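Local structure of 2-oxoglutarate-dependent dioxygenase DAO (Oryza sativa subsp. indica, 6KUN) at residues M155-Y160 with P241-A246. The protein is an iron- and 2-oxoglutarate-dependent dioxygenase that probably inactivates the plant hormone auxin by oxidising indole-3-acetic acid to 2-oxoindole-3-acetic acid. Sequence-based numbering, arbitrary orientation.
With AKG (2-oxoglutaric acid), chain G.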
ATOM      1  N   MET B 155      -3.793   2.170  17.637  1.00 14.76           N
ATOM      2  CA  MET B 155      -2.839   2.444  16.566  1.00 12.28           C
ATOM      3  C   MET B 155      -1.473   2.161  17.155  1.00 21.32           C
ATOM      4  O   MET B 155      -1.162   2.659  18.252  1.00 20.05           O
ATOM      5  CB  MET B 155      -2.968   3.881  16.061  1.00 18.10           C
ATOM      6  CG  MET B 155      -4.295   4.151  15.358  1.00 23.66           C
ATOM      7  SD  MET B 155      -4.617   5.921  15.022  1.00 20.73           S
ATOM      8  CE  MET B 155      -4.726   6.631  16.687  1.00 25.91           C
ATOM      9  N   ASN B 156      -0.696   1.321  16.470  1.00 15.28           N
ATOM     10  CA  ASN B 156       0.548   0.815  17.044  1.00 17.02           C
ATOM     11  C   ASN B 156       1.738   1.126  16.126  1.00 21.94           C
ATOM     12  O   ASN B 156       1.629   1.081  14.898  1.00 20.10           O
ATOM     13  CB  ASN B 156       0.544  -0.722  17.262  1.00 28.25           C
ATOM     14  CG  ASN B 156      -0.738  -1.246  17.914  1.00 37.49           C
ATOM     15  OD1 ASN B 156      -1.037  -0.947  19.060  1.00 31.04           O
ATOM     16  ND2 ASN B 156      -1.480  -2.069  17.173  1.00 32.10           N
ATOM     17  N   ARG B 157       2.900   1.338  16.737  1.00 22.46           N
ATOM     18  CA  ARG B 157       4.156   1.395  15.997  1.00 21.83           C
ATOM     19  C   ARG B 157       5.232   0.645  16.762  1.00 26.22           C
ATOM     20  O   ARG B 157       5.448   0.894  17.952  1.00 26.20           O
ATOM     21  CB  ARG B 157       4.597   2.834  15.761  1.00 26.10           C
ATOM     22  CG  ARG B 157       5.771   2.966  14.855  1.00 29.67           C
ATOM     23  CD  ARG B 157       5.983   4.401  14.441  1.00 32.22           C
ATOM     24  NE  ARG B 157       6.789   5.150  15.387  1.00 33.86           N
ATOM     25  CZ  ARG B 157       7.553   6.195  15.051  1.00 39.80           C
ATOM     26  NH1 ARG B 157       7.606   6.589  13.793  1.00 32.95           N
ATOM     27  NH2 ARG B 157       8.257   6.828  15.970  1.00 40.68           N
ATOM     28  N   TYR B 158       5.891  -0.283  16.078  1.00 21.60           N
ATOM     29  CA  TYR B 158       7.047  -1.011  16.621  1.00 28.63           C
ATOM     30  C   TYR B 158       8.282  -0.463  15.917  1.00 27.30           C
ATOM     31  O   TYR B 158       8.401  -0.549  14.692  1.00 29.30           O
ATOM     32  CB  TYR B 158       6.899  -2.532  16.443  1.00 29.92           C
ATOM     33  CG  TYR B 158       5.591  -3.079  17.012  1.00 28.03           C
ATOM     34  CD1 TYR B 158       4.392  -2.895  16.334  1.00 36.98           C
ATOM     35  CD2 TYR B 158       5.553  -3.756  18.223  1.00 40.71           C
ATOM     36  CE1 TYR B 158       3.198  -3.364  16.840  1.00 48.23           C
ATOM     37  CE2 TYR B 158       4.363  -4.227  18.743  1.00 42.15           C
ATOM     38  CZ  TYR B 158       3.188  -4.032  18.041  1.00 53.10           C
ATOM     39  OH  TYR B 158       1.992  -4.502  18.538  1.00 60.37           O
ATOM     40  N   ASN B 159       9.173   0.150  16.680  1.00 26.93           N
ATOM     41  CA  ASN B 159      10.317   0.861  16.110  1.00 30.71           C
ATOM     42  C   ASN B 159      11.497  -0.084  15.945  1.00 36.10           C
ATOM     43  O   ASN B 159      12.467  -0.082  16.701  1.00 34.13           O
ATOM     44  CB  ASN B 159      10.662   2.056  16.982  1.00 36.09           C
ATOM     45  CG  ASN B 159       9.594   3.107  16.922  1.00 40.36           C
ATOM     46  OD1 ASN B 159       9.275   3.594  15.838  1.00 45.12           O
ATOM     47  ND2 ASN B 159       9.001   3.424  18.067  1.00 35.75           N
ATOM     48  N   TYR B 160      11.397  -0.891  14.902  1.00 31.22           N
ATOM     49  CA  TYR B 160      12.437  -1.831  14.547  1.00 37.31           C
ATOM     50  C   TYR B 160      13.667  -1.122  14.006  1.00 40.39           C
ATOM     51  O   TYR B 160      13.586  -0.016  13.461  1.00 35.50           O
ATOM     52  CB  TYR B 160      11.914  -2.798  13.491  1.00 44.20           C
ATOM     53  CG  TYR B 160      10.787  -3.704  13.938  1.00 38.27           C
ATOM     54  CD1 TYR B 160      10.641  -4.067  15.275  1.00 37.08           C
ATOM     55  CD2 TYR B 160       9.889  -4.218  13.011  1.00 46.07           C
ATOM     56  CE1 TYR B 160       9.645  -4.911  15.671  1.00 31.32           C
ATOM     57  CE2 TYR B 160       8.879  -5.068  13.398  1.00 46.15           C
ATOM     58  CZ  TYR B 160       8.763  -5.408  14.728  1.00 36.67           C
ATOM     59  OH  TYR B 160       7.768  -6.253  15.103  1.00 42.59           O
ATOM     60  N   PRO B 241      10.200   0.363  10.846  1.00 36.67           N
ATOM     61  CA  PRO B 241       9.054   0.351  11.768  1.00 37.06           C
ATOM     62  C   PRO B 241       7.837  -0.352  11.172  1.00 38.54           C
ATOM     63  O   PRO B 241       7.519  -0.187   9.992  1.00 35.76           O
ATOM     64  CB  PRO B 241       8.764   1.837  11.998  1.00 30.94           C
ATOM     65  CG  PRO B 241      10.022   2.552  11.616  1.00 39.32           C
ATOM     66  CD  PRO B 241      10.706   1.718  10.575  1.00 35.09           C
ATOM     67  N   ARG B 242       7.134  -1.103  12.015  1.00 32.09           N
ATOM     68  CA  ARG B 242       5.886  -1.749  11.626  1.00 26.73           C
ATOM     69  C   ARG B 242       4.694  -1.039  12.267  1.00 21.69           C
ATOM     70  O   ARG B 242       4.611  -0.923  13.489  1.00 24.88           O
ATOM     71  CB  ARG B 242       5.899  -3.225  12.026  1.00 33.90           C
ATOM     72  CG  ARG B 242       4.546  -3.911  11.913  1.00 35.79           C
ATOM     73  CD  ARG B 242       4.650  -5.391  12.239  1.00 46.60           C
ATOM     74  NE  ARG B 242       3.347  -6.049  12.212  1.00 59.28           N
ATOM     75  CZ  ARG B 242       2.427  -5.926  13.163  1.00 64.34           C
ATOM     76  NH1 ARG B 242       2.666  -5.167  14.224  1.00 75.15           N
ATOM     77  NH2 ARG B 242       1.269  -6.562  13.055  1.00 52.51           N
ATOM     78  N   VAL B 243       3.774  -0.565  11.431  1.00 28.31           N
ATOM     79  CA  VAL B 243       2.604   0.166  11.895  1.00 22.63           C
ATOM     80  C   VAL B 243       1.358  -0.683  11.675  1.00 26.83           C
ATOM     81  O   VAL B 243       1.176  -1.315  10.615  1.00 23.52           O
ATOM     82  CB  VAL B 243       2.476   1.538  11.213  1.00 26.31           C
ATOM     83  CG1 VAL B 243       1.184   2.161  11.587  1.00 28.42           C
ATOM     84  CG2 VAL B 243       3.650   2.420  11.645  1.00 29.63           C
ATOM     85  N   SER B 244       0.510  -0.719  12.695  1.00 21.22           N
ATOM     86  CA  SER B 244      -0.698  -1.506  12.605  1.00 20.24           C
ATOM     87  C   SER B 244      -1.832  -0.780  13.288  1.00 15.09           C
ATOM     88  O   SER B 244      -1.625   0.142  14.073  1.00 17.64           O
ATOM     89  CB  SER B 244      -0.518  -2.913  13.218  1.00 24.05           C
ATOM     90  OG  SER B 244      -0.351  -2.880  14.609  1.00 23.17           O
ATOM     91  N   ILE B 245      -3.039  -1.212  12.958  1.00 15.52           N
ATOM     92  CA  ILE B 245      -4.267  -0.677  13.523  1.00 11.26           C
ATOM     93  C   ILE B 245      -5.107  -1.876  13.950  1.00 15.80           C
ATOM     94  O   ILE B 245      -5.233  -2.875  13.206  1.00 18.12           O
ATOM     95  CB  ILE B 245      -5.001   0.177  12.487  1.00 18.06           C
ATOM     96  CG1 ILE B 245      -4.061   1.222  11.892  1.00 26.63           C
ATOM     97  CG2 ILE B 245      -6.160   0.864  13.077  1.00 33.77           C
ATOM     98  CD1 ILE B 245      -4.607   1.867  10.684  1.00 27.31           C
ATOM     99  N   ALA B 246      -5.703  -1.766  15.129  1.00 16.30           N
ATOM    100  CA  ALA B 246      -6.528  -2.856  15.636  1.00 20.98           C
ATOM    101  C   ALA B 246      -7.771  -2.338  16.330  1.00 17.88           C
ATOM    102  O   ALA B 246      -7.751  -1.277  16.969  1.00 16.83           O
ATOM    103  CB  ALA B 246      -5.738  -3.762  16.621  1.00 23.56           C
TER
HETATM  104  C1  AKG G 401      -2.458  -8.094  18.831  1.00 73.33           C
HETATM  105  O1  AKG G 401      -3.140  -7.885  17.805  1.00 65.02           O
HETATM  106  O2  AKG G 401      -2.976  -8.170  19.966  1.00 54.16           O
HETATM  107  C2  AKG G 401      -1.012  -8.254  18.702  1.00 76.35           C
HETATM  108  O5  AKG G 401      -0.474  -9.285  19.069  1.00 72.04           O
HETATM  109  C3  AKG G 401      -0.187  -7.135  18.111  1.00 69.22           C
HETATM  110  C4  AKG G 401      -0.921  -6.541  16.915  1.00 74.03           C
HETATM  111  C5  AKG G 401      -0.084  -5.440  16.308  1.00 73.56           C
HETATM  112  O3  AKG G 401       0.386  -5.611  15.162  1.00 74.56           O
HETATM  113  O4  AKG G 401       0.106  -4.400  16.974  1.00 81.29           O
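Asn-156 and Tyr-158 face Ser-244 and Arg-242 as the hydrogen-bonded pairs of two antiparallel neighbouring strands, the axes of their short segments 4.7 Å apart at the closest; Met-155 with Ile-245 and Arg-157 with Val-243 form the non-hydrogen-bonded pairs between them. The alternation sorts the side chains: the first four residues turn to one face of the sheet, where 2-oxoglutarate lies, and the other four turn to the face packed against helix 43-57. On the ligand side, the amide of Asn-156 spans the strands, its ND2 giving Ser-244 OG an almost straight hydrogen bond (2.9 Å, 168°) that lies in the amide plane. Its OD1 is taken by Tyr-86 OH on the adjoining strand, which fixes the flip of the amide, and ND2 also sits 2.8 Å from AKG O4. Shortened to an alanine, Asn-156 would probably leave Ser-244 OG without this donor and Tyr-86 OH without its partner, and open a gap beside AKG O4. Such a pocket inside a jelly roll, over one face of a sheet, is characteristic of the 2-oxoglutarate-dependent dioxygenases, with an arginine and a serine two residues apart on one strand reading the distal carboxylate. Here Arg-242, extended from CG to NE with CG opposite its own backbone N (chi1 168°), runs alongside the Tyr-158 ring and brings NH1 and NH2 to AKG O3, although the position of that oxygen is less certain. Tyr-158 OH donates a very short hydrogen bond (2.5 Å) to the other carboxylate oxygen, AKG O4, which lies in the plane of the ring at its edge. On the helix-facing side, the side chains of Arg-157 and Val-243 cross at a slant, CG of the arginine 3.9 Å from CG2 of the valine, while Arg-157 NH2 forms a salt bridge with Glu-87.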